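Local coordinates for glideosome-associated protein 50 (Plasmodium falciparum 3D7, PDB 3TGH) that probably anchors the glideosome to the parasite's inner membrane complex for gliding motility and host cell invasion, using a purple acid phosphatase fold apparently without the phosphatase activity, at residues S43-G48 with T82-G87; F76-G81 with W121-Y126. All blocks are in the same frame, centred on the assembly; numbering follows the deposited sequence.

Interaction 1 (S43-G48 with T82-G87)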
loop_
_atom_site.group_PDB
_atom_site.type_symbol
_atom_site.label_atom_id
_atom_site.label_comp_id
_atom_site.label_asym_id
_atom_site.label_seq_id
_atom_site.Cartn_x
_atom_site.Cartn_y
_atom_site.Cartn_z
ATOM N N SER A 43 -4.104 -7.342 -3.384
ATOM C CA SER A 43 -3.759 -7.822 -4.719
ATOM C C SER A 43 -4.088 -6.754 -5.763
ATOM O O SER A 43 -4.821 -5.799 -5.489
ATOM C CB SER A 43 -4.521 -9.109 -5.046
ATOM O OG SER A 43 -4.074 -10.188 -4.239
ATOM N N ASN A 44 -3.548 -6.931 -6.957
ATOM C CA ASN A 44 -3.912 -6.108 -8.105
ATOM C C ASN A 44 -5.042 -6.773 -8.884
ATOM O O ASN A 44 -6.165 -6.264 -8.915
ATOM C CB ASN A 44 -2.703 -5.878 -9.017
ATOM C CG ASN A 44 -1.645 -5.019 -8.379
ATOM O OD1 ASN A 44 -1.948 -3.977 -7.783
ATOM N ND2 ASN A 44 -0.383 -5.447 -8.490
ATOM N N PHE A 45 -4.747 -7.923 -9.482
ATOM C CA PHE A 45 -5.700 -8.618 -10.317
ATOM C C PHE A 45 -6.232 -9.826 -9.568
ATOM O O PHE A 45 -5.478 -10.735 -9.219
ATOM C CB PHE A 45 -5.054 -9.047 -11.632
ATOM C CG PHE A 45 -4.636 -7.897 -12.496
ATOM C CD1 PHE A 45 -5.512 -7.348 -13.425
ATOM C CD2 PHE A 45 -3.368 -7.354 -12.370
ATOM C CE1 PHE A 45 -5.123 -6.277 -14.221
ATOM C CE2 PHE A 45 -2.978 -6.282 -13.163
ATOM C CZ PHE A 45 -3.850 -5.746 -14.089
ATOM N N ILE A 46 -7.542 -9.847 -9.354
ATOM C CA ILE A 46 -8.166 -10.891 -8.554
ATOM C C ILE A 46 -7.998 -12.274 -9.199
ATOM O O ILE A 46 -7.855 -13.264 -8.491
ATOM C CB ILE A 46 -9.661 -10.585 -8.273
ATOM C CG1 ILE A 46 -9.813 -9.230 -7.559
ATOM C CG2 ILE A 46 -10.306 -11.716 -7.447
ATOM C CD1 ILE A 46 -8.997 -9.100 -6.277
ATOM N N ASP A 47 -7.998 -12.340 -10.528
ATOM C CA ASP A 47 -7.768 -13.608 -11.226
ATOM C C ASP A 47 -6.361 -13.709 -11.824
ATOM O O ASP A 47 -6.087 -14.619 -12.609
ATOM C CB ASP A 47 -8.829 -13.810 -12.314
ATOM C CG ASP A 47 -10.225 -14.007 -11.739
ATOM O OD1 ASP A 47 -10.376 -14.748 -10.737
ATOM O OD2 ASP A 47 -11.178 -13.429 -12.297
ATOM N N GLY A 48 -5.465 -12.804 -11.420
ATOM C CA GLY A 48 -4.109 -12.733 -11.969
ATOM C C GLY A 48 -4.092 -12.206 -13.390
ATOM O O GLY A 48 -5.146 -11.978 -13.984
ATOM N N THR A 82 -1.710 -12.336 -2.915
ATOM C CA THR A 82 -1.744 -13.768 -3.196
ATOM C C THR A 82 -2.431 -14.098 -4.513
ATOM O O THR A 82 -2.057 -15.061 -5.171
ATOM C CB THR A 82 -2.413 -14.553 -2.055
ATOM O OG1 THR A 82 -3.722 -14.028 -1.821
ATOM C CG2 THR A 82 -1.584 -14.429 -0.787
ATOM N N ARG A 83 -3.423 -13.298 -4.899
ATOM C CA ARG A 83 -4.129 -13.512 -6.161
ATOM C C ARG A 83 -3.228 -13.280 -7.383
ATOM O O ARG A 83 -3.412 -13.914 -8.420
ATOM C CB ARG A 83 -5.355 -12.600 -6.267
ATOM C CG ARG A 83 -6.368 -12.721 -5.124
ATOM C CD ARG A 83 -6.979 -14.104 -4.987
ATOM N NE ARG A 83 -7.802 -14.464 -6.144
ATOM C CZ ARG A 83 -8.690 -15.459 -6.169
ATOM N NH1 ARG A 83 -8.906 -16.215 -5.096
ATOM N NH2 ARG A 83 -9.375 -15.697 -7.283
ATOM N N ASP A 84 -2.258 -12.381 -7.256
ATOM C CA ASP A 84 -1.331 -12.095 -8.349
ATOM C C ASP A 84 -0.295 -13.217 -8.540
ATOM O O ASP A 84 0.133 -13.519 -9.672
ATOM C CB ASP A 84 -0.622 -10.774 -8.077
ATOM C CG ASP A 84 -1.592 -9.599 -7.961
ATOM O OD1 ASP A 84 -2.297 -9.309 -8.954
ATOM O OD2 ASP A 84 -1.657 -8.981 -6.876
ATOM N N TRP A 85 0.127 -13.809 -7.425
ATOM C CA TRP A 85 1.134 -14.873 -7.426
ATOM C C TRP A 85 0.689 -16.200 -8.043
ATOM O O TRP A 85 1.533 -17.032 -8.382
ATOM C CB TRP A 85 1.656 -15.106 -6.008
ATOM C CG TRP A 85 2.718 -14.144 -5.596
ATOM C CD1 TRP A 85 2.582 -13.077 -4.755
ATOM C CD2 TRP A 85 4.097 -14.164 -6.003
ATOM N NE1 TRP A 85 3.795 -12.424 -4.620
ATOM C CE2 TRP A 85 4.740 -13.078 -5.366
ATOM C CE3 TRP A 85 4.852 -15.005 -6.826
ATOM C CZ2 TRP A 85 6.109 -12.798 -5.543
ATOM C CZ3 TRP A 85 6.219 -14.725 -7.003
ATOM C CH2 TRP A 85 6.824 -13.630 -6.366
ATOM N N THR A 86 -0.619 -16.406 -8.185
ATOM C CA THR A 86 -1.131 -17.608 -8.823
ATOM C C THR A 86 -1.179 -17.465 -10.350
ATOM O O THR A 86 -1.485 -18.424 -11.044
ATOM C CB THR A 86 -2.521 -18.008 -8.265
ATOM O OG1 THR A 86 -3.455 -16.943 -8.476
ATOM C CG2 THR A 86 -2.429 -18.316 -6.779
ATOM N N GLY A 87 -0.857 -16.277 -10.865
ATOM C CA GLY A 87 -0.765 -16.056 -12.310
ATOM C C GLY A 87 0.648 -15.685 -12.725
ATOM O O GLY A 87 1.621 -16.120 -12.110
HETATM O O HOH W 1 -5.788 -15.280 -9.085
#
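Asp84 clamps the loop at Asn44 and Phe45 with both carboxylate oxygens. Asn44 N donates to OD2 of Asp84 at 2.8 Å and Phe45 N to OD1 of Asp84 at 2.9 Å, each bond almost straight and each using the syn lone pair, on the side of the other oxygen. With Asp84 CG turned beside its own backbone N (chi1 -60°), the group faces two successive amides. Gly81 N also donates to OD2 and Gln92 NE2 to OD1, so four bonds grip the buried carboxylate and fix its rotation. The Phe45 ring stands nearly perpendicular to the carboxylate plane, with OD1 near its edge, and meets Trp57 edge-to-face. Asn44 turns its amide elsewhere, to Thr78 and Gln92.

Arg83 works on the next residues. Its chain is bent at chi2 (-61°) and chi3 (-65°), bringing the flat guanidinium edge-on to the turn: NE donates to Ile46 O at 2.6 Å, in the plane of both groups, and NH2 adds a weak second bond to the same oxygen. A water donating to Ile46 O and to Arg83 O ties the two backbones together. Asp47 OD1 lies 3.7 Å from Arg83 NH2, a long salt bridge from within the type I turn Phe45 to Gly48. At the other end, Arg83 N donates to Ser43 OG at 3.2 Å.

The segments appear to carry most of the family's GDN and GNHD motifs, which read GSN and GTRD in this protein, and the Thr82 side chain lies about 3 Å from that of metal-binding His233. The two backbone N-H groups facing Asp84, with the further donors from Gly81 and Gln92, would probably stabilise its anionic form and tie this loop to the helix near the metal-binding residue.

Interaction 2 (F76-G81 with W121-Y126)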
loop_
_atom_site.group_PDB
_atom_site.type_symbol
_atom_site.label_atom_id
_atom_site.label_comp_id
_atom_site.label_asym_id
_atom_site.label_seq_id
_atom_site.Cartn_x
_atom_site.Cartn_y
_atom_site.Cartn_z
ATOM N N PHE A 76 1.506 5.086 -9.507
ATOM C CA PHE A 76 0.656 4.046 -8.935
ATOM C C PHE A 76 1.616 3.006 -8.346
ATOM O O PHE A 76 2.084 2.098 -9.059
ATOM C CB PHE A 76 -0.213 3.451 -10.046
ATOM C CG PHE A 76 -1.257 2.475 -9.566
ATOM C CD1 PHE A 76 -2.526 2.914 -9.213
ATOM C CD2 PHE A 76 -0.994 1.119 -9.541
ATOM C CE1 PHE A 76 -3.499 2.014 -8.795
ATOM C CE2 PHE A 76 -1.967 0.211 -9.116
ATOM C CZ PHE A 76 -3.212 0.668 -8.740
ATOM N N PHE A 77 1.958 3.183 -7.068
ATOM C CA PHE A 77 2.940 2.349 -6.380
ATOM C C PHE A 77 2.196 1.121 -5.901
ATOM O O PHE A 77 1.320 1.223 -5.031
ATOM C CB PHE A 77 3.534 3.047 -5.154
ATOM C CG PHE A 77 4.353 4.272 -5.469
ATOM C CD1 PHE A 77 5.633 4.151 -5.982
ATOM C CD2 PHE A 77 3.858 5.538 -5.202
ATOM C CE1 PHE A 77 6.390 5.283 -6.264
ATOM C CE2 PHE A 77 4.609 6.669 -5.483
ATOM C CZ PHE A 77 5.874 6.540 -6.011
ATOM N N THR A 78 2.528 -0.030 -6.461
ATOM C CA THR A 78 1.793 -1.231 -6.128
ATOM C C THR A 78 2.677 -2.364 -5.624
ATOM O O THR A 78 3.900 -2.303 -5.681
ATOM C CB THR A 78 0.909 -1.680 -7.306
ATOM O OG1 THR A 78 0.005 -2.688 -6.832
ATOM C CG2 THR A 78 1.739 -2.225 -8.452
ATOM N N VAL A 79 2.019 -3.367 -5.046
ATOM C CA VAL A 79 2.647 -4.608 -4.636
ATOM C C VAL A 79 1.745 -5.749 -5.087
ATOM O O VAL A 79 0.593 -5.532 -5.463
ATOM C CB VAL A 79 2.786 -4.717 -3.100
ATOM C CG1 VAL A 79 3.764 -3.683 -2.571
ATOM C CG2 VAL A 79 1.420 -4.563 -2.422
ATOM N N LEU A 80 2.285 -6.959 -5.036
ATOM C CA LEU A 80 1.515 -8.151 -5.337
ATOM C C LEU A 80 0.833 -8.680 -4.091
ATOM O O LEU A 80 1.363 -8.597 -2.975
ATOM C CB LEU A 80 2.423 -9.240 -5.903
ATOM C CG LEU A 80 2.525 -9.341 -7.431
ATOM C CD1 LEU A 80 2.333 -8.040 -8.184
ATOM C CD2 LEU A 80 3.766 -10.075 -7.837
ATOM N N GLY A 81 -0.337 -9.268 -4.299
ATOM C CA GLY A 81 -0.984 -10.061 -3.275
ATOM C C GLY A 81 -1.096 -11.497 -3.741
ATOM O O GLY A 81 -0.625 -11.859 -4.826
ATOM N N TRP A 121 2.241 2.713 -13.707
ATOM C CA TRP A 121 2.435 1.494 -12.927
ATOM C C TRP A 121 3.880 1.411 -12.434
ATOM O O TRP A 121 4.804 1.369 -13.241
ATOM C CB TRP A 121 2.094 0.312 -13.832
ATOM C CG TRP A 121 2.100 -1.038 -13.211
ATOM C CD1 TRP A 121 3.162 -1.886 -13.112
ATOM C CD2 TRP A 121 0.979 -1.735 -12.666
ATOM N NE1 TRP A 121 2.779 -3.060 -12.516
ATOM C CE2 TRP A 121 1.444 -2.997 -12.236
ATOM C CE3 TRP A 121 -0.370 -1.416 -12.491
ATOM C CZ2 TRP A 121 0.605 -3.937 -11.645
ATOM C CZ3 TRP A 121 -1.202 -2.364 -11.907
ATOM C CH2 TRP A 121 -0.707 -3.600 -11.487
ATOM N N ILE A 122 4.061 1.415 -11.114
ATOM C CA ILE A 122 5.381 1.373 -10.497
ATOM C C ILE A 122 5.472 0.164 -9.570
ATOM O O ILE A 122 4.702 0.039 -8.614
ATOM C CB ILE A 122 5.683 2.657 -9.713
ATOM C CG1 ILE A 122 5.648 3.865 -10.655
ATOM C CG2 ILE A 122 7.047 2.563 -9.018
ATOM C CD1 ILE A 122 5.992 5.167 -9.989
ATOM N N MET A 123 6.394 -0.739 -9.888
ATOM C CA MET A 123 6.702 -1.873 -9.009
ATOM C C MET A 123 8.094 -2.387 -9.414
ATOM O O MET A 123 8.210 -3.357 -10.166
ATOM C CB MET A 123 5.640 -2.975 -9.111
ATOM C CG MET A 123 5.759 -3.959 -7.966
ATOM S SD MET A 123 4.516 -5.270 -7.981
ATOM C CE MET A 123 5.235 -6.340 -9.234
ATOM N N PRO A 124 9.156 -1.712 -8.941
ATOM C CA PRO A 124 10.528 -2.028 -9.389
ATOM C C PRO A 124 11.052 -3.383 -8.885
ATOM O O PRO A 124 11.992 -3.945 -9.465
ATOM C CB PRO A 124 11.356 -0.868 -8.833
ATOM C CG PRO A 124 10.578 -0.363 -7.681
ATOM C CD PRO A 124 9.131 -0.586 -7.995
ATOM N N ASN A 125 10.426 -3.887 -7.822
ATOM C CA ASN A 125 10.695 -5.202 -7.265
ATOM C C ASN A 125 9.467 -5.578 -6.434
ATOM O O ASN A 125 8.593 -4.730 -6.202
ATOM C CB ASN A 125 11.960 -5.189 -6.403
ATOM C CG ASN A 125 12.375 -6.586 -5.939
ATOM O OD1 ASN A 125 12.281 -7.553 -6.690
ATOM N ND2 ASN A 125 12.814 -6.691 -4.687
ATOM N N TYR A 126 9.398 -6.833 -6.002
ATOM C CA TYR A 126 8.272 -7.309 -5.195
ATOM C C TYR A 126 8.200 -6.584 -3.844
ATOM O O TYR A 126 7.119 -6.464 -3.269
ATOM C CB TYR A 126 8.357 -8.826 -5.017
ATOM C CG TYR A 126 8.335 -9.569 -6.338
ATOM C CD1 TYR A 126 7.184 -9.590 -7.123
ATOM C CD2 TYR A 126 9.481 -10.189 -6.837
ATOM C CE1 TYR A 126 7.160 -10.233 -8.354
ATOM C CE2 TYR A 126 9.464 -10.842 -8.078
ATOM C CZ TYR A 126 8.297 -10.861 -8.823
ATOM O OH TYR A 126 8.250 -11.495 -10.047
HETATM O O HOH W 2 4.981 -7.509 -4.406
#
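Water 2 joins Leu80 and Tyr126, donating to Tyr126 O at 2.6 Å and accepting from Leu80 N at 2.8 Å. It bridges the two segments just beyond a pair of parallel strands of the metallophosphoesterase α/β sandwich: strand 120-122, outermost in its sheet, pairs with strand 75-78. Pairing is by Ile122 N to Phe76 O at 2.9 Å, with the donor tilted well out of the carbonyl plane, and by Thr78 N to Ile122 O at 3.1 Å, with the N-H almost in line with the carbonyl.

Phe76 and Trp121 share one face of the sheet. Their ring planes are only 18° apart but offset so far that they hardly overlap, and they touch through Phe76 CE2 and Trp121 CZ3. The Thr78 methyl CG2 sits over a face of the indole, a CH-pi contact toward the six-membered ring's rim; with OG1 anti to the backbone N (chi1 -168°), the hydroxyl is sent instead to Asn44. Phe77 and Ile122 occupy the other face side by side, CD1 of Phe77 against CG2 of Ile122, and Tyr130 of the second sheet stacks on Phe77, so this face lies between the sheets.

Beyond the strands Met123 runs extended past Thr78 O and bends only at its last torsion (79°), which brings both SD and CE to Leu80 CD1. The other Leu80 methyl turns to the tyrosine: CD2 meets the edge of the Tyr126 ring near its plane, 3.4 Å from CE1.

Interactions 1 and 2 have centres 13 Å apart, and their segments interleave along the chain: 43-48, 76-81, 82-87, 121-126. Strand 75-78 leads through a short link into the short helix 82-85, so one continuous piece serves both contacts, pairing with the edge strand 120-122 before meeting the loop that follows strand 37-40. All three strands are parallel neighbours in one seven-stranded sheet. The contacts touch where Asn44 OD1 lies 2.5 Å from Thr78 OG1, a probable hydrogen bond, and where Asn44 ND2 packs on Trp121. Interaction 2 thus builds the buried sheet edge, while interaction 1 joins the segments that follow the C-terminal ends of strands 37-40 and 75-78, beside metal-binding His233.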